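PDB 2YZH: thiol peroxidase from Aquifex aeolicus, which probably reduces hydrogen peroxide and organic hydroperoxides to water and alcohols at the expense of thioredoxin, protecting the cell against oxidative stress. Local coordinates for residues 136-141 with 161-166. Residues are numbered along the deposited sequence; the frame is centred on the assembly and turned at random.
Sequences VFIIDK and DEVVNK
V136 and V163 meet methyl to methyl, tip to tip, with V136 CG1 lying 3.9 Å from V163 CG2 and nearly as close to V163 CG1, so that one methyl of the strand faces both branches of the helix residue. Two residues further along the strand, I138 adds the second apolar contact. Its CG1 stands anti to the carbonyl carbon (chi1 -62°) and the chain then runs extended, which carries CD1 across to the helix. There I138 CD1 lies 4.0 Å from V163 CG1 and also comes against the backbone of that residue at V163 O.

The segments belong to the thioredoxin fold of the peroxiredoxins: strand 135-139, inside the mixed central sheet, is covered by the C-terminal helix 160-170. Over these residues the two axes run almost parallel (3°), 10.0 Å apart. V163 also rests on Y147 and Q149 of the neighbouring strand 145-150 and on F70 of helix 61-73, while V167 and L170 continue the cover over I138.

K166 contributes only the aliphatic root of its side chain. I138 CD1 lies 3.7 Å from both K166 CB and K166 CG, the two side chains crossing at a slant. Beyond this point the lysine bends at its second torsion and leads away from the strand, and its NZ forms a salt bridge with E169 one turn further along the helix.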
ATOM      1  N   VAL D 136       1.382  -5.252  22.616  1.00 14.47           N
ATOM      2  CA  VAL D 136       2.125  -4.263  23.380  1.00 15.06           C
ATOM      3  C   VAL D 136       3.608  -4.515  23.214  1.00 15.12           C
ATOM      4  O   VAL D 136       4.069  -5.649  23.312  1.00 16.88           O
ATOM      5  CB  VAL D 136       1.792  -4.319  24.882  1.00 13.21           C
ATOM      6  CG1 VAL D 136       2.629  -3.276  25.631  1.00 16.70           C
ATOM      7  CG2 VAL D 136       0.318  -4.054  25.095  1.00 14.14           C
ATOM      8  N   PHE D 137       4.349  -3.445  22.950  1.00 14.29           N
ATOM      9  CA  PHE D 137       5.788  -3.522  22.779  1.00 15.40           C
ATOM     10  C   PHE D 137       6.403  -2.496  23.703  1.00 16.41           C
ATOM     11  O   PHE D 137       5.845  -1.423  23.894  1.00 15.52           O
ATOM     12  CB  PHE D 137       6.188  -3.160  21.344  1.00 14.14           C
ATOM     13  CG  PHE D 137       5.616  -4.073  20.308  1.00 14.27           C
ATOM     14  CD1 PHE D 137       6.232  -5.281  20.014  1.00 14.27           C
ATOM     15  CD2 PHE D 137       4.430  -3.743  19.658  1.00 14.17           C
ATOM     16  CE1 PHE D 137       5.672  -6.161  19.086  1.00 14.08           C
ATOM     17  CE2 PHE D 137       3.864  -4.614  18.734  1.00 15.19           C
ATOM     18  CZ  PHE D 137       4.488  -5.825  18.450  1.00 13.56           C
ATOM     19  N   ILE D 138       7.541  -2.834  24.290  1.00 15.50           N
ATOM     20  CA  ILE D 138       8.251  -1.887  25.132  1.00 16.66           C
ATOM     21  C   ILE D 138       9.646  -1.834  24.541  1.00 14.38           C
ATOM     22  O   ILE D 138      10.304  -2.864  24.387  1.00 15.27           O
ATOM     23  CB  ILE D 138       8.309  -2.332  26.601  1.00 15.67           C
ATOM     24  CG1 ILE D 138       6.890  -2.435  27.165  1.00 15.90           C
ATOM     25  CG2 ILE D 138       9.094  -1.310  27.412  1.00 18.69           C
ATOM     26  CD1 ILE D 138       6.839  -2.926  28.604  1.00 19.35           C
ATOM     27  N   ILE D 139      10.074  -0.632  24.178  1.00 15.09           N
ATOM     28  CA  ILE D 139      11.378  -0.423  23.567  1.00 14.63           C
ATOM     29  C   ILE D 139      12.309   0.267  24.556  1.00 16.39           C
ATOM     30  O   ILE D 139      11.926   1.261  25.174  1.00 17.29           O
ATOM     31  CB  ILE D 139      11.242   0.469  22.307  1.00 15.57           C
ATOM     32  CG1 ILE D 139      10.087  -0.038  21.430  1.00 16.14           C
ATOM     33  CG2 ILE D 139      12.552   0.503  21.542  1.00 13.89           C
ATOM     34  CD1 ILE D 139      10.148  -1.518  21.082  1.00 17.86           C
ATOM     35  N   ASP D 140      13.527  -0.252  24.709  1.00 17.67           N
ATOM     36  CA  ASP D 140      14.478   0.363  25.633  1.00 20.09           C
ATOM     37  C   ASP D 140      15.180   1.552  24.987  1.00 20.62           C
ATOM     38  O   ASP D 140      14.997   1.824  23.796  1.00 19.53           O
ATOM     39  CB  ASP D 140      15.513  -0.659  26.132  1.00 18.62           C
ATOM     40  CG  ASP D 140      16.356  -1.253  25.013  1.00 22.25           C
ATOM     41  OD1 ASP D 140      16.625  -0.557  24.010  1.00 22.64           O
ATOM     42  OD2 ASP D 140      16.775  -2.423  25.152  1.00 23.72           O
ATOM     43  N   LYS D 141      15.976   2.270  25.775  1.00 21.77           N
ATOM     44  CA  LYS D 141      16.689   3.434  25.271  1.00 24.61           C
ATOM     45  C   LYS D 141      17.658   3.112  24.140  1.00 24.20           C
ATOM     46  O   LYS D 141      18.073   4.009  23.406  1.00 25.91           O
ATOM     47  CB  LYS D 141      17.459   4.122  26.401  1.00 26.30           C
ATOM     48  CG  LYS D 141      16.597   4.809  27.438  1.00 31.45           C
ATOM     49  CD  LYS D 141      17.480   5.535  28.448  1.00 35.87           C
ATOM     50  CE  LYS D 141      16.663   6.340  29.437  1.00 38.97           C
ATOM     51  NZ  LYS D 141      17.550   7.010  30.432  1.00 42.22           N
ATOM     52  N   ASP D 161      -0.984  -5.175  34.190  1.00 28.74           N
ATOM     53  CA  ASP D 161       0.048  -5.179  35.222  1.00 29.60           C
ATOM     54  C   ASP D 161       1.422  -5.593  34.710  1.00 28.42           C
ATOM     55  O   ASP D 161       2.429  -4.977  35.057  1.00 27.68           O
ATOM     56  CB  ASP D 161      -0.359  -6.103  36.373  1.00 33.15           C
ATOM     57  CG  ASP D 161      -1.656  -5.677  37.026  1.00 37.32           C
ATOM     58  OD1 ASP D 161      -1.762  -4.492  37.414  1.00 38.17           O
ATOM     59  OD2 ASP D 161      -2.565  -6.527  37.154  1.00 39.31           O
ATOM     60  N   GLU D 162       1.458  -6.639  33.893  1.00 28.11           N
ATOM     61  CA  GLU D 162       2.713  -7.141  33.347  1.00 29.08           C
ATOM     62  C   GLU D 162       3.482  -6.037  32.626  1.00 26.59           C
ATOM     63  O   GLU D 162       4.699  -5.922  32.759  1.00 27.73           O
ATOM     64  CB  GLU D 162       2.437  -8.304  32.388  1.00 30.34           C
ATOM     65  CG  GLU D 162       3.685  -8.987  31.856  1.00 35.25           C
ATOM     66  CD  GLU D 162       3.368 -10.216  31.025  1.00 37.66           C
ATOM     67  OE1 GLU D 162       2.772 -11.171  31.573  1.00 40.29           O
ATOM     68  OE2 GLU D 162       3.710 -10.229  29.825  1.00 36.78           O
ATOM     69  N   VAL D 163       2.762  -5.226  31.863  1.00 26.29           N
ATOM     70  CA  VAL D 163       3.378  -4.129  31.131  1.00 24.77           C
ATOM     71  C   VAL D 163       3.947  -3.105  32.115  1.00 25.97           C
ATOM     72  O   VAL D 163       5.132  -2.770  32.065  1.00 25.78           O
ATOM     73  CB  VAL D 163       2.346  -3.437  30.212  1.00 23.59           C
ATOM     74  CG1 VAL D 163       2.989  -2.275  29.496  1.00 22.70           C
ATOM     75  CG2 VAL D 163       1.786  -4.439  29.205  1.00 22.60           C
ATOM     76  N   VAL D 164       3.094  -2.621  33.013  1.00 27.16           N
ATOM     77  CA  VAL D 164       3.493  -1.630  34.009  1.00 28.77           C
ATOM     78  C   VAL D 164       4.756  -2.032  34.767  1.00 28.25           C
ATOM     79  O   VAL D 164       5.680  -1.235  34.907  1.00 28.19           O
ATOM     80  CB  VAL D 164       2.364  -1.390  35.034  1.00 30.27           C
ATOM     81  CG1 VAL D 164       2.820  -0.389  36.089  1.00 31.54           C
ATOM     82  CG2 VAL D 164       1.122  -0.882  34.324  1.00 30.29           C
ATOM     83  N   ASN D 165       4.796  -3.268  35.252  1.00 29.26           N
ATOM     84  CA  ASN D 165       5.958  -3.741  35.997  1.00 29.58           C
ATOM     85  C   ASN D 165       7.230  -3.721  35.158  1.00 28.68           C
ATOM     86  O   ASN D 165       8.297  -3.354  35.648  1.00 28.22           O
ATOM     87  CB  ASN D 165       5.715  -5.155  36.526  1.00 32.86           C
ATOM     88  CG  ASN D 165       4.486  -5.241  37.411  1.00 34.64           C
ATOM     89  OD1 ASN D 165       4.244  -4.363  38.241  1.00 36.37           O
ATOM     90  ND2 ASN D 165       3.707  -6.305  37.244  1.00 36.39           N
ATOM     91  N   LYS D 166       7.117  -4.110  33.892  1.00 26.88           N
ATOM     92  CA  LYS D 166       8.274  -4.122  33.010  1.00 25.34           C
ATOM     93  C   LYS D 166       8.796  -2.702  32.797  1.00 25.80           C
ATOM     94  O   LYS D 166      10.003  -2.458  32.865  1.00 26.90           O
ATOM     95  CB  LYS D 166       7.909  -4.753  31.663  1.00 25.94           C
ATOM     96  CG  LYS D 166       9.098  -4.928  30.734  1.00 26.15           C
ATOM     97  CD  LYS D 166      10.132  -5.866  31.333  1.00 27.12           C
ATOM     98  CE  LYS D 166      11.340  -5.993  30.430  1.00 28.85           C
ATOM     99  NZ  LYS D 166      12.347  -6.958  30.969  1.00 33.54           N
TER